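Local structure of protein FimX (Pseudomonas aeruginosa PAO1, 3HV8) at residues S32-V40 with N50-L58; A80-S91 with L107-D118. The protein carries an EAL domain, a curled sheet of strands surrounded by helices, which here holds the ligand C2E in a pocket. All blocks are in the same frame, centred on the assembly; numbering follows the deposited sequence.

Interaction 1 and interaction 2 meet on one sheet, with their centres about 13 Å apart. Strand 49-58, half of the hairpin in interaction 1, runs parallel to strand 105-110 of interaction 2, and the two are joined by probable hydrogen bonds, Y51 O to F108 N at 2.8 Å and V53 N to F108 O at 2.9 Å. Helix 80-96 packs on both strands, and its W86 meets F33 of strand 33-42 (W86 CH2 to F33 CB 3.5 Å). Both contacts also line the C2E pocket: 32-40 with 50-58 supplies Q38, L54, L55 and R56, while 80-91 with 107-118 supplies D84, V87, H110, L111 and S112. One guanine base is thus held by L55 of the hairpin and D84 of the helix.

Interaction 1: residues S32-V40 with N50-L58; sequences SFRLLFQPV and NYEVLLRLL. With C2E (9,9'-[(2R,3R,3aS,5S,7aR,9R,10R,10aS,12S,14aR)-3,5,10,12-tetrahydroxy-5,12-dioxidooctahydro-2H,7H-difuro[3,2-d:3',2'-j][1,3,7,9,2,8]tetraoxadiphosphacyclododecine-2,9-diyl]bis(2-amino-1,9-dihydro-6H-purin-6-one)), chain B.
S32 and L58 pair at the open end of an antiparallel beta hairpin, part of the curled sheet of the EAL domain, with L58 N donating to S32 O and S32 OG to L58 O (2.7 Å). From there regular backbone pairing runs on through R34 with R56, L36 with L54 and Q38 with E52, each joined by two N-H...O bonds; the L36 N to L54 O bond is almost straight at 176°.

Apolar contacts fill the face of F33, L35, F37, V53, L55 and L57, which is covered by helices 20-30 and 80-96, so large hydrocarbon groups suit it. L57 CD1 makes an off-centre CH-pi contact with the F33 ring, and L35 CD2 touches both V53 CG1 and L55 CD1. V53 CG2 runs alongside the F37 ring and meets CE1 at 3.9 Å.

Across the other face, leucines pack on arginines. L58 CD2 sits 3.7 Å above the centre of the R34 guanidinium, whose NH2 forms a salt bridge with E64, while L36 CD1 lies over a face of the R56 guanidinium. Q38 and E52 share a water through their OE1 atoms, and the E52 carboxylate is also held by K193, Q248 and Q142.

C2E is held from this face and from the strand's edge. The L55 N-H, turned away from strand 33-40, donates to N71 of one base, and Q38, its chain extended, carries NE2 to N7 of the other (3.1 Å). The bend in R56 at chi2 (-68°) turns the guanidinium back beside its own strand, where NH1 also donates to L55 O; R56 NH1 and NH2 both donate to phosphate oxygen O11, at 2.8 and 3.0 Å.

Interaction 2: residues A80-S91 with L107-D118; sequences AEKIDRWVILNS and LFVHLSSASLQD. With C2E (9,9'-[(2R,3R,3aS,5S,7aR,9R,10R,10aS,12S,14aR)-3,5,10,12-tetrahydroxy-5,12-dioxidooctahydro-2H,7H-difuro[3,2-d:3',2'-j][1,3,7,9,2,8]tetraoxadiphosphacyclododecine-2,9-diyl]bis(2-amino-1,9-dihydro-6H-purin-6-one)), chain B.
D84 on helix 80-96 meets S112 and S115 at the start of the short helix 113-116, and its OD2 gathers three hydrogen bonds. S115 OG donates along the anti lone pair of that oxygen (2.6 Å), S112 N arrives on the syn side, tilted from the carboxylate plane (2.9 Å), and S112 OG comes from above that plane (2.8 Å). Serine suits both positions: its short side chain puts a hydroxyl within bonding distance of the buried D84 carboxylate. S112 is also the N-cap of helix 113-116, through a weak bond from S115 N to its OG. Three donors on OD2 hold the carboxylate in one rotation, with OD1 turned to the ligand. D84 OD1 accepts from C2E N21 (3.0 Å). It also accepts from a water that bridges to H110 O and to N11 of the same base, and C2A of the ligand lies over one face of the H110 ring.

A salt bridge joins R85 NH1 to D118 OD1 (3.0 Å), the donor lying above the carboxylate plane; a water links R85 NE, S115 OG and D118 OD1. The other D118 oxygen caps G120 N.

Apolar contacts continue along the helix. V87 CG1 touches V109 CG1 (3.8 Å), the I88 and L111 side chains cross at about a right angle, CD1 against CD2, and the small side chains of A80 and A114 allow the two helices to come close.

Helix 80-96 runs nearly antiparallel to strand 105-110 (171° between the short segments), with strands 49-58 and 139-144 flanking that strand in the sheet and helix 121-132 packing on R85, I88 and S115.

Interaction 1: residues S32-V40 with N50-L58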
# COMPACT_ATOMS: atom_id res chain seq x y z
N SER A 32 -5.52 -11.87 -16.80
CA SER A 32 -5.47 -10.66 -17.61
C SER A 32 -5.33 -9.42 -16.74
O SER A 32 -6.05 -8.43 -16.92
CB SER A 32 -6.68 -10.54 -18.53
OG SER A 32 -6.39 -9.66 -19.60
N PHE A 33 -4.39 -9.51 -15.81
CA PHE A 33 -3.96 -8.39 -14.96
C PHE A 33 -2.44 -8.38 -14.96
O PHE A 33 -1.79 -9.39 -15.27
CB PHE A 33 -4.44 -8.55 -13.51
CG PHE A 33 -5.93 -8.44 -13.33
CD1 PHE A 33 -6.53 -7.20 -13.16
CD2 PHE A 33 -6.73 -9.57 -13.31
CE1 PHE A 33 -7.88 -7.09 -12.98
CE2 PHE A 33 -8.10 -9.47 -13.13
CZ PHE A 33 -8.68 -8.21 -12.95
N ARG A 34 -1.86 -7.25 -14.58
CA ARG A 34 -0.43 -7.17 -14.44
C ARG A 34 -0.10 -6.44 -13.14
O ARG A 34 -0.74 -5.43 -12.82
CB ARG A 34 0.16 -6.42 -15.63
CG ARG A 34 1.65 -6.14 -15.52
CD ARG A 34 2.18 -5.53 -16.81
NE ARG A 34 1.99 -6.45 -17.93
CZ ARG A 34 1.84 -6.06 -19.20
NH1 ARG A 34 1.67 -6.98 -20.14
NH2 ARG A 34 1.87 -4.78 -19.51
N LEU A 35 0.88 -6.93 -12.40
CA LEU A 35 1.40 -6.21 -11.24
C LEU A 35 2.58 -5.33 -11.64
O LEU A 35 3.51 -5.78 -12.34
CB LEU A 35 1.83 -7.18 -10.15
CG LEU A 35 0.74 -8.10 -9.62
CD1 LEU A 35 1.25 -8.99 -8.50
CD2 LEU A 35 -0.47 -7.28 -9.16
N LEU A 36 2.56 -4.08 -11.18
CA LEU A 36 3.72 -3.21 -11.25
C LEU A 36 4.25 -2.99 -9.83
O LEU A 36 3.53 -3.20 -8.84
CB LEU A 36 3.34 -1.86 -11.87
CG LEU A 36 2.60 -1.91 -13.20
CD1 LEU A 36 2.30 -0.48 -13.66
CD2 LEU A 36 3.43 -2.67 -14.25
N PHE A 37 5.50 -2.54 -9.74
CA PHE A 37 6.22 -2.43 -8.48
C PHE A 37 6.88 -1.08 -8.42
O PHE A 37 7.56 -0.67 -9.36
CB PHE A 37 7.27 -3.54 -8.41
CG PHE A 37 6.67 -4.91 -8.56
CD1 PHE A 37 6.16 -5.58 -7.46
CD2 PHE A 37 6.59 -5.51 -9.80
CE1 PHE A 37 5.57 -6.83 -7.59
CE2 PHE A 37 6.01 -6.76 -9.95
CZ PHE A 37 5.51 -7.42 -8.84
N GLN A 38 6.66 -0.35 -7.33
CA GLN A 38 7.30 0.95 -7.16
C GLN A 38 8.10 0.95 -5.87
O GLN A 38 7.55 0.78 -4.79
CB GLN A 38 6.27 2.09 -7.16
CG GLN A 38 6.95 3.45 -7.06
CD GLN A 38 6.00 4.61 -7.17
OE1 GLN A 38 4.79 4.48 -6.93
NE2 GLN A 38 6.53 5.78 -7.53
N PRO A 39 9.42 1.16 -5.98
CA PRO A 39 10.26 1.02 -4.78
C PRO A 39 9.95 2.08 -3.74
O PRO A 39 9.56 3.21 -4.06
CB PRO A 39 11.69 1.19 -5.33
CG PRO A 39 11.50 2.00 -6.58
CD PRO A 39 10.21 1.49 -7.18
N VAL A 40 10.09 1.68 -2.47
CA VAL A 40 9.95 2.55 -1.32
C VAL A 40 11.33 2.61 -0.68
O VAL A 40 11.90 1.59 -0.30
CB VAL A 40 8.87 2.00 -0.33
CG1 VAL A 40 8.76 2.86 0.91
CG2 VAL A 40 7.50 1.90 -1.03
N ASN A 50 12.11 -2.67 -0.30
CA ASN A 50 10.66 -2.53 -0.24
C ASN A 50 10.08 -2.10 -1.58
O ASN A 50 10.62 -1.17 -2.21
CB ASN A 50 10.26 -1.50 0.82
CG ASN A 50 10.72 -1.86 2.24
OD1 ASN A 50 11.56 -1.19 2.82
ND2 ASN A 50 10.17 -2.92 2.78
N TYR A 51 8.99 -2.73 -2.02
CA TYR A 51 8.23 -2.23 -3.16
C TYR A 51 6.74 -2.21 -2.86
O TYR A 51 6.23 -3.11 -2.16
CB TYR A 51 8.38 -3.15 -4.37
CG TYR A 51 9.75 -3.22 -5.01
CD1 TYR A 51 10.07 -2.43 -6.11
CD2 TYR A 51 10.70 -4.11 -4.54
CE1 TYR A 51 11.31 -2.52 -6.72
CE2 TYR A 51 11.94 -4.21 -5.14
CZ TYR A 51 12.23 -3.41 -6.23
OH TYR A 51 13.47 -3.51 -6.83
N GLU A 52 6.06 -1.21 -3.38
CA GLU A 52 4.60 -1.21 -3.42
C GLU A 52 4.12 -1.90 -4.68
O GLU A 52 4.64 -1.65 -5.77
CB GLU A 52 4.06 0.22 -3.38
CG GLU A 52 2.55 0.29 -3.37
CD GLU A 52 2.03 1.71 -3.38
OE1 GLU A 52 2.81 2.64 -3.67
OE2 GLU A 52 0.84 1.89 -3.05
N VAL A 53 3.13 -2.76 -4.52
CA VAL A 53 2.46 -3.43 -5.62
C VAL A 53 1.27 -2.58 -6.12
O VAL A 53 0.45 -2.12 -5.32
CB VAL A 53 1.96 -4.82 -5.18
CG1 VAL A 53 1.19 -5.50 -6.30
CG2 VAL A 53 3.15 -5.69 -4.73
N LEU A 54 1.21 -2.36 -7.42
CA LEU A 54 0.13 -1.60 -8.04
C LEU A 54 -0.47 -2.40 -9.18
O LEU A 54 0.26 -3.00 -9.98
CB LEU A 54 0.63 -0.25 -8.56
CG LEU A 54 1.18 0.68 -7.47
CD1 LEU A 54 2.00 1.81 -8.06
CD2 LEU A 54 0.06 1.24 -6.60
N LEU A 55 -1.79 -2.42 -9.25
CA LEU A 55 -2.51 -3.30 -10.18
C LEU A 55 -2.90 -2.63 -11.50
O LEU A 55 -3.35 -1.49 -11.50
CB LEU A 55 -3.79 -3.78 -9.52
CG LEU A 55 -4.64 -4.73 -10.37
CD1 LEU A 55 -3.89 -6.02 -10.64
CD2 LEU A 55 -5.95 -5.01 -9.67
N ARG A 56 -2.72 -3.33 -12.61
CA ARG A 56 -3.27 -2.86 -13.88
C ARG A 56 -4.11 -3.98 -14.48
O ARG A 56 -3.73 -5.14 -14.43
CB ARG A 56 -2.16 -2.49 -14.87
CG ARG A 56 -1.21 -1.42 -14.38
CD ARG A 56 -1.93 -0.07 -14.26
NE ARG A 56 -1.05 1.01 -13.83
CZ ARG A 56 -0.97 1.45 -12.58
NH1 ARG A 56 -1.70 0.88 -11.62
NH2 ARG A 56 -0.13 2.45 -12.29
N LEU A 57 -5.27 -3.63 -15.01
CA LEU A 57 -6.06 -4.58 -15.80
C LEU A 57 -5.48 -4.60 -17.21
O LEU A 57 -5.05 -3.58 -17.72
CB LEU A 57 -7.52 -4.15 -15.80
CG LEU A 57 -8.44 -4.75 -16.87
CD1 LEU A 57 -8.69 -6.22 -16.61
CD2 LEU A 57 -9.77 -3.98 -16.90
N LEU A 58 -5.43 -5.78 -17.84
CA LEU A 58 -4.99 -5.83 -19.23
C LEU A 58 -6.24 -6.01 -20.06
O LEU A 58 -6.96 -6.99 -19.89
CB LEU A 58 -4.00 -6.99 -19.44
CG LEU A 58 -2.68 -6.91 -18.66
CD1 LEU A 58 -1.88 -8.19 -18.92
CD2 LEU A 58 -1.85 -5.69 -19.03
P1 C2E B . -2.70 5.19 -4.19
O2P C2E B . -2.32 5.40 -2.65
O1P C2E B . -3.15 6.50 -4.69
O5' C2E B . -1.47 4.82 -5.13
C5' C2E B . -0.63 5.90 -5.58
C4' C2E B . -0.98 6.43 -6.98
O4' C2E B . -0.03 7.45 -7.35
C3' C2E B . -0.72 5.27 -7.94
O3' C2E B . -1.70 5.29 -8.99
C2' C2E B . 0.72 5.50 -8.44
O2' C2E B . 0.95 5.00 -9.75
C1' C2E B . 0.77 7.03 -8.45
N9 C2E B . 2.10 7.60 -8.30
C8 C2E B . 3.23 6.97 -7.83
N7 C2E B . 4.20 7.84 -7.67
C5 C2E B . 3.73 9.07 -8.04
C6 C2E B . 4.31 10.36 -8.09
O6 C2E B . 5.46 10.59 -7.71
N1 C2E B . 3.53 11.35 -8.54
C2 C2E B . 2.25 11.14 -8.95
N2 C2E B . 1.52 12.21 -9.39
N3 C2E B . 1.70 9.95 -8.91
C4 C2E B . 2.41 8.92 -8.46
P11 C2E B . -2.38 3.89 -9.38
O21 C2E B . -3.34 4.15 -10.60
O11 C2E B . -1.36 2.84 -9.60
O5A C2E B . -3.19 3.46 -8.09
C5A C2E B . -4.27 4.30 -7.64
C4A C2E B . -5.02 3.64 -6.49
O4A C2E B . -5.58 2.40 -6.95
C3A C2E B . -4.16 3.26 -5.29
O3A C2E B . -4.02 4.33 -4.36
C2A C2E B . -5.03 2.19 -4.64
O2A C2E B . -6.13 2.79 -3.95
C1A C2E B . -5.63 1.49 -5.87
N91 C2E B . -4.81 0.33 -6.19
C81 C2E B . -3.72 0.26 -7.02
N71 C2E B . -3.29 -0.98 -7.03
C51 C2E B . -4.12 -1.76 -6.28
C61 C2E B . -4.20 -3.13 -5.95
O61 C2E B . -3.33 -3.95 -6.28
N11 C2E B . -5.24 -3.50 -5.16
C21 C2E B . -6.17 -2.61 -4.69
N21 C2E B . -7.16 -3.05 -3.87
N31 C2E B . -6.10 -1.33 -4.96
C41 C2E B . -5.11 -0.91 -5.76
O HOH W 1 2.53 4.65 -5.46
O HOH W 2 13.19 0.02 1.29

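Interaction 2: residues A80-S91 with L107-D118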
# COMPACT_ATOMS: atom_id res chain seq x y z
N ALA A 80 -14.57 -7.37 -5.83
CA ALA A 80 -13.41 -6.73 -5.22
C ALA A 80 -12.56 -7.69 -4.39
O ALA A 80 -11.33 -7.62 -4.42
CB ALA A 80 -13.82 -5.50 -4.38
N GLU A 81 -13.21 -8.61 -3.68
CA GLU A 81 -12.47 -9.59 -2.90
C GLU A 81 -11.66 -10.50 -3.81
O GLU A 81 -10.49 -10.78 -3.54
CB GLU A 81 -13.41 -10.42 -2.03
CG GLU A 81 -14.24 -9.60 -1.03
CD GLU A 81 -15.61 -9.20 -1.56
OE1 GLU A 81 -15.78 -9.10 -2.79
OE2 GLU A 81 -16.52 -8.97 -0.73
N LYS A 82 -12.27 -10.94 -4.90
CA LYS A 82 -11.56 -11.80 -5.86
C LYS A 82 -10.36 -11.10 -6.48
O LYS A 82 -9.31 -11.71 -6.68
CB LYS A 82 -12.51 -12.28 -6.97
CG LYS A 82 -13.28 -13.52 -6.61
CD LYS A 82 -13.94 -14.14 -7.84
CE LYS A 82 -15.44 -14.01 -7.77
NZ LYS A 82 -15.98 -14.84 -6.66
N ILE A 83 -10.49 -9.82 -6.82
CA ILE A 83 -9.35 -9.07 -7.33
C ILE A 83 -8.23 -9.00 -6.29
O ILE A 83 -7.06 -9.25 -6.60
CB ILE A 83 -9.76 -7.65 -7.78
CG1 ILE A 83 -10.60 -7.73 -9.06
CG2 ILE A 83 -8.54 -6.75 -7.94
CD1 ILE A 83 -11.18 -6.39 -9.51
N ASP A 84 -8.59 -8.71 -5.04
CA ASP A 84 -7.58 -8.67 -3.99
C ASP A 84 -6.89 -10.03 -3.81
O ASP A 84 -5.68 -10.09 -3.63
CB ASP A 84 -8.19 -8.20 -2.66
CG ASP A 84 -8.45 -6.69 -2.62
OD1 ASP A 84 -7.94 -5.94 -3.49
OD2 ASP A 84 -9.18 -6.27 -1.71
N ARG A 85 -7.65 -11.13 -3.87
CA ARG A 85 -7.02 -12.44 -3.73
C ARG A 85 -6.05 -12.70 -4.89
O ARG A 85 -4.99 -13.29 -4.67
CB ARG A 85 -8.05 -13.57 -3.67
CG ARG A 85 -9.14 -13.43 -2.60
CD ARG A 85 -8.64 -13.62 -1.18
NE ARG A 85 -9.74 -13.59 -0.20
CZ ARG A 85 -10.41 -14.67 0.23
NH1 ARG A 85 -11.39 -14.54 1.11
NH2 ARG A 85 -10.09 -15.87 -0.23
N TRP A 86 -6.41 -12.26 -6.10
CA TRP A 86 -5.52 -12.43 -7.26
C TRP A 86 -4.21 -11.67 -7.01
O TRP A 86 -3.12 -12.19 -7.23
CB TRP A 86 -6.19 -11.92 -8.55
CG TRP A 86 -5.43 -12.27 -9.78
CD1 TRP A 86 -5.64 -13.36 -10.59
CD2 TRP A 86 -4.32 -11.56 -10.35
NE1 TRP A 86 -4.74 -13.36 -11.62
CE2 TRP A 86 -3.90 -12.29 -11.49
CE3 TRP A 86 -3.62 -10.40 -10.00
CZ2 TRP A 86 -2.83 -11.88 -12.30
CZ3 TRP A 86 -2.55 -9.99 -10.80
CH2 TRP A 86 -2.17 -10.74 -11.93
N VAL A 87 -4.32 -10.44 -6.52
CA VAL A 87 -3.14 -9.64 -6.27
C VAL A 87 -2.27 -10.26 -5.19
O VAL A 87 -1.06 -10.37 -5.35
CB VAL A 87 -3.52 -8.20 -5.87
CG1 VAL A 87 -2.28 -7.43 -5.38
CG2 VAL A 87 -4.21 -7.46 -7.04
N ILE A 88 -2.91 -10.67 -4.09
CA ILE A 88 -2.18 -11.24 -2.96
C ILE A 88 -1.53 -12.55 -3.36
O ILE A 88 -0.38 -12.79 -3.05
CB ILE A 88 -3.10 -11.46 -1.76
CG1 ILE A 88 -3.64 -10.11 -1.25
CG2 ILE A 88 -2.37 -12.21 -0.64
CD1 ILE A 88 -4.83 -10.25 -0.31
N LEU A 89 -2.27 -13.41 -4.05
CA LEU A 89 -1.72 -14.70 -4.46
C LEU A 89 -0.48 -14.52 -5.32
O LEU A 89 0.55 -15.20 -5.14
CB LEU A 89 -2.78 -15.49 -5.22
CG LEU A 89 -2.41 -16.92 -5.53
CD1 LEU A 89 -2.38 -17.70 -4.22
CD2 LEU A 89 -3.40 -17.52 -6.51
N ASN A 90 -0.55 -13.59 -6.26
CA ASN A 90 0.56 -13.34 -7.16
C ASN A 90 1.71 -12.59 -6.51
O ASN A 90 2.87 -12.82 -6.83
CB ASN A 90 0.06 -12.67 -8.43
CG ASN A 90 -0.63 -13.65 -9.33
OD1 ASN A 90 -1.86 -13.72 -9.39
ND2 ASN A 90 0.17 -14.48 -9.98
N SER A 91 1.39 -11.72 -5.56
CA SER A 91 2.44 -11.05 -4.82
C SER A 91 3.24 -12.07 -4.03
O SER A 91 4.48 -12.03 -4.04
CB SER A 91 1.83 -10.02 -3.87
OG SER A 91 1.31 -8.94 -4.63
N LEU A 107 6.87 -6.55 0.27
CA LEU A 107 5.86 -5.96 -0.63
C LEU A 107 4.72 -5.33 0.14
O LEU A 107 4.20 -5.93 1.09
CB LEU A 107 5.29 -7.01 -1.58
CG LEU A 107 6.25 -7.62 -2.60
CD1 LEU A 107 5.49 -8.59 -3.50
CD2 LEU A 107 6.94 -6.52 -3.43
N PHE A 108 4.36 -4.12 -0.27
CA PHE A 108 3.20 -3.39 0.26
C PHE A 108 2.03 -3.63 -0.68
O PHE A 108 2.11 -3.29 -1.88
CB PHE A 108 3.51 -1.89 0.33
CG PHE A 108 4.47 -1.52 1.44
CD1 PHE A 108 4.02 -0.76 2.52
CD2 PHE A 108 5.79 -1.90 1.40
CE1 PHE A 108 4.89 -0.40 3.55
CE2 PHE A 108 6.66 -1.55 2.43
CZ PHE A 108 6.20 -0.79 3.50
N VAL A 109 0.96 -4.23 -0.16
CA VAL A 109 -0.14 -4.69 -0.99
C VAL A 109 -1.44 -4.05 -0.52
O VAL A 109 -1.79 -4.14 0.66
CB VAL A 109 -0.27 -6.23 -0.92
CG1 VAL A 109 -1.51 -6.72 -1.68
CG2 VAL A 109 1.00 -6.89 -1.44
N HIS A 110 -2.16 -3.42 -1.43
CA HIS A 110 -3.42 -2.77 -1.12
C HIS A 110 -4.54 -3.76 -0.81
O HIS A 110 -4.60 -4.85 -1.41
CB HIS A 110 -3.88 -1.92 -2.31
CG HIS A 110 -3.07 -0.69 -2.54
ND1 HIS A 110 -3.19 0.44 -1.75
CD2 HIS A 110 -2.14 -0.39 -3.47
CE1 HIS A 110 -2.37 1.37 -2.20
NE2 HIS A 110 -1.72 0.89 -3.24
N LEU A 111 -5.42 -3.37 0.10
CA LEU A 111 -6.68 -4.07 0.32
C LEU A 111 -7.85 -3.13 0.06
O LEU A 111 -7.87 -1.99 0.56
CB LEU A 111 -6.77 -4.59 1.76
CG LEU A 111 -5.77 -5.68 2.11
CD1 LEU A 111 -5.95 -6.05 3.59
CD2 LEU A 111 -5.90 -6.92 1.20
N SER A 112 -8.85 -3.60 -0.68
CA SER A 112 -10.08 -2.84 -0.83
C SER A 112 -10.94 -2.94 0.43
O SER A 112 -10.72 -3.81 1.28
CB SER A 112 -10.90 -3.36 -2.02
OG SER A 112 -11.43 -4.64 -1.72
N SER A 113 -11.93 -2.05 0.55
CA SER A 113 -12.83 -2.11 1.70
C SER A 113 -13.59 -3.43 1.75
O SER A 113 -13.95 -3.90 2.83
CB SER A 113 -13.80 -0.93 1.68
OG SER A 113 -14.68 -1.03 0.57
N ALA A 114 -13.85 -4.03 0.59
CA ALA A 114 -14.54 -5.32 0.58
C ALA A 114 -13.71 -6.37 1.31
O ALA A 114 -14.25 -7.15 2.10
CB ALA A 114 -14.85 -5.74 -0.84
N SER A 115 -12.40 -6.37 1.10
CA SER A 115 -11.55 -7.33 1.80
C SER A 115 -11.50 -7.06 3.31
O SER A 115 -11.40 -8.00 4.10
CB SER A 115 -10.15 -7.38 1.19
OG SER A 115 -10.19 -8.01 -0.08
N LEU A 116 -11.59 -5.80 3.71
CA LEU A 116 -11.64 -5.50 5.15
C LEU A 116 -12.81 -6.21 5.79
O LEU A 116 -12.71 -6.72 6.91
CB LEU A 116 -11.78 -4.00 5.40
CG LEU A 116 -10.59 -3.14 5.05
CD1 LEU A 116 -10.89 -1.67 5.35
CD2 LEU A 116 -9.37 -3.60 5.84
N GLN A 117 -13.93 -6.22 5.08
CA GLN A 117 -15.16 -6.78 5.63
C GLN A 117 -15.31 -8.30 5.46
O GLN A 117 -16.31 -8.88 5.87
CB GLN A 117 -16.35 -6.08 4.98
CG GLN A 117 -16.40 -4.60 5.26
CD GLN A 117 -17.56 -3.93 4.56
OE1 GLN A 117 -17.48 -3.60 3.38
NE2 GLN A 117 -18.66 -3.73 5.29
N ASP A 118 -14.31 -8.94 4.86
CA ASP A 118 -14.40 -10.34 4.45
C ASP A 118 -13.85 -11.24 5.55
O ASP A 118 -12.64 -11.30 5.74
CB ASP A 118 -13.59 -10.51 3.16
CG ASP A 118 -13.68 -11.91 2.58
OD1 ASP A 118 -13.08 -12.12 1.49
OD2 ASP A 118 -14.32 -12.80 3.18
P1 C2E B . -2.70 5.19 -4.19
O2P C2E B . -2.32 5.40 -2.65
O1P C2E B . -3.15 6.50 -4.69
O5' C2E B . -1.47 4.82 -5.13
C5' C2E B . -0.63 5.90 -5.58
C4' C2E B . -0.98 6.43 -6.98
O4' C2E B . -0.03 7.45 -7.35
C3' C2E B . -0.72 5.27 -7.94
O3' C2E B . -1.70 5.29 -8.99
C2' C2E B . 0.72 5.50 -8.44
O2' C2E B . 0.95 5.00 -9.75
C1' C2E B . 0.77 7.03 -8.45
N9 C2E B . 2.10 7.60 -8.30
C8 C2E B . 3.23 6.97 -7.83
N7 C2E B . 4.20 7.84 -7.67
C5 C2E B . 3.73 9.07 -8.04
C6 C2E B . 4.31 10.36 -8.09
O6 C2E B . 5.46 10.59 -7.71
N1 C2E B . 3.53 11.35 -8.54
C2 C2E B . 2.25 11.14 -8.95
N2 C2E B . 1.52 12.21 -9.39
N3 C2E B . 1.70 9.95 -8.91
C4 C2E B . 2.41 8.92 -8.46
P11 C2E B . -2.38 3.89 -9.38
O21 C2E B . -3.34 4.15 -10.60
O11 C2E B . -1.36 2.84 -9.60
O5A C2E B . -3.19 3.46 -8.09
C5A C2E B . -4.27 4.30 -7.64
C4A C2E B . -5.02 3.64 -6.49
O4A C2E B . -5.58 2.40 -6.95
C3A C2E B . -4.16 3.26 -5.29
O3A C2E B . -4.02 4.33 -4.36
C2A C2E B . -5.03 2.19 -4.64
O2A C2E B . -6.13 2.79 -3.95
C1A C2E B . -5.63 1.49 -5.87
N91 C2E B . -4.81 0.33 -6.19
C81 C2E B . -3.72 0.26 -7.02
N71 C2E B . -3.29 -0.98 -7.03
C51 C2E B . -4.12 -1.76 -6.28
C61 C2E B . -4.20 -3.13 -5.95
O61 C2E B . -3.33 -3.95 -6.28
N11 C2E B . -5.24 -3.50 -5.16
C21 C2E B . -6.17 -2.61 -4.69
N21 C2E B . -7.16 -3.05 -3.87
N31 C2E B . -6.10 -1.33 -4.96
C41 C2E B . -5.11 -0.91 -5.76
O HOH W 3 -16.63 -8.45 1.91
O HOH W 4 -5.16 -5.98 -3.89
O HOH W 5 -10.60 -10.92 0.51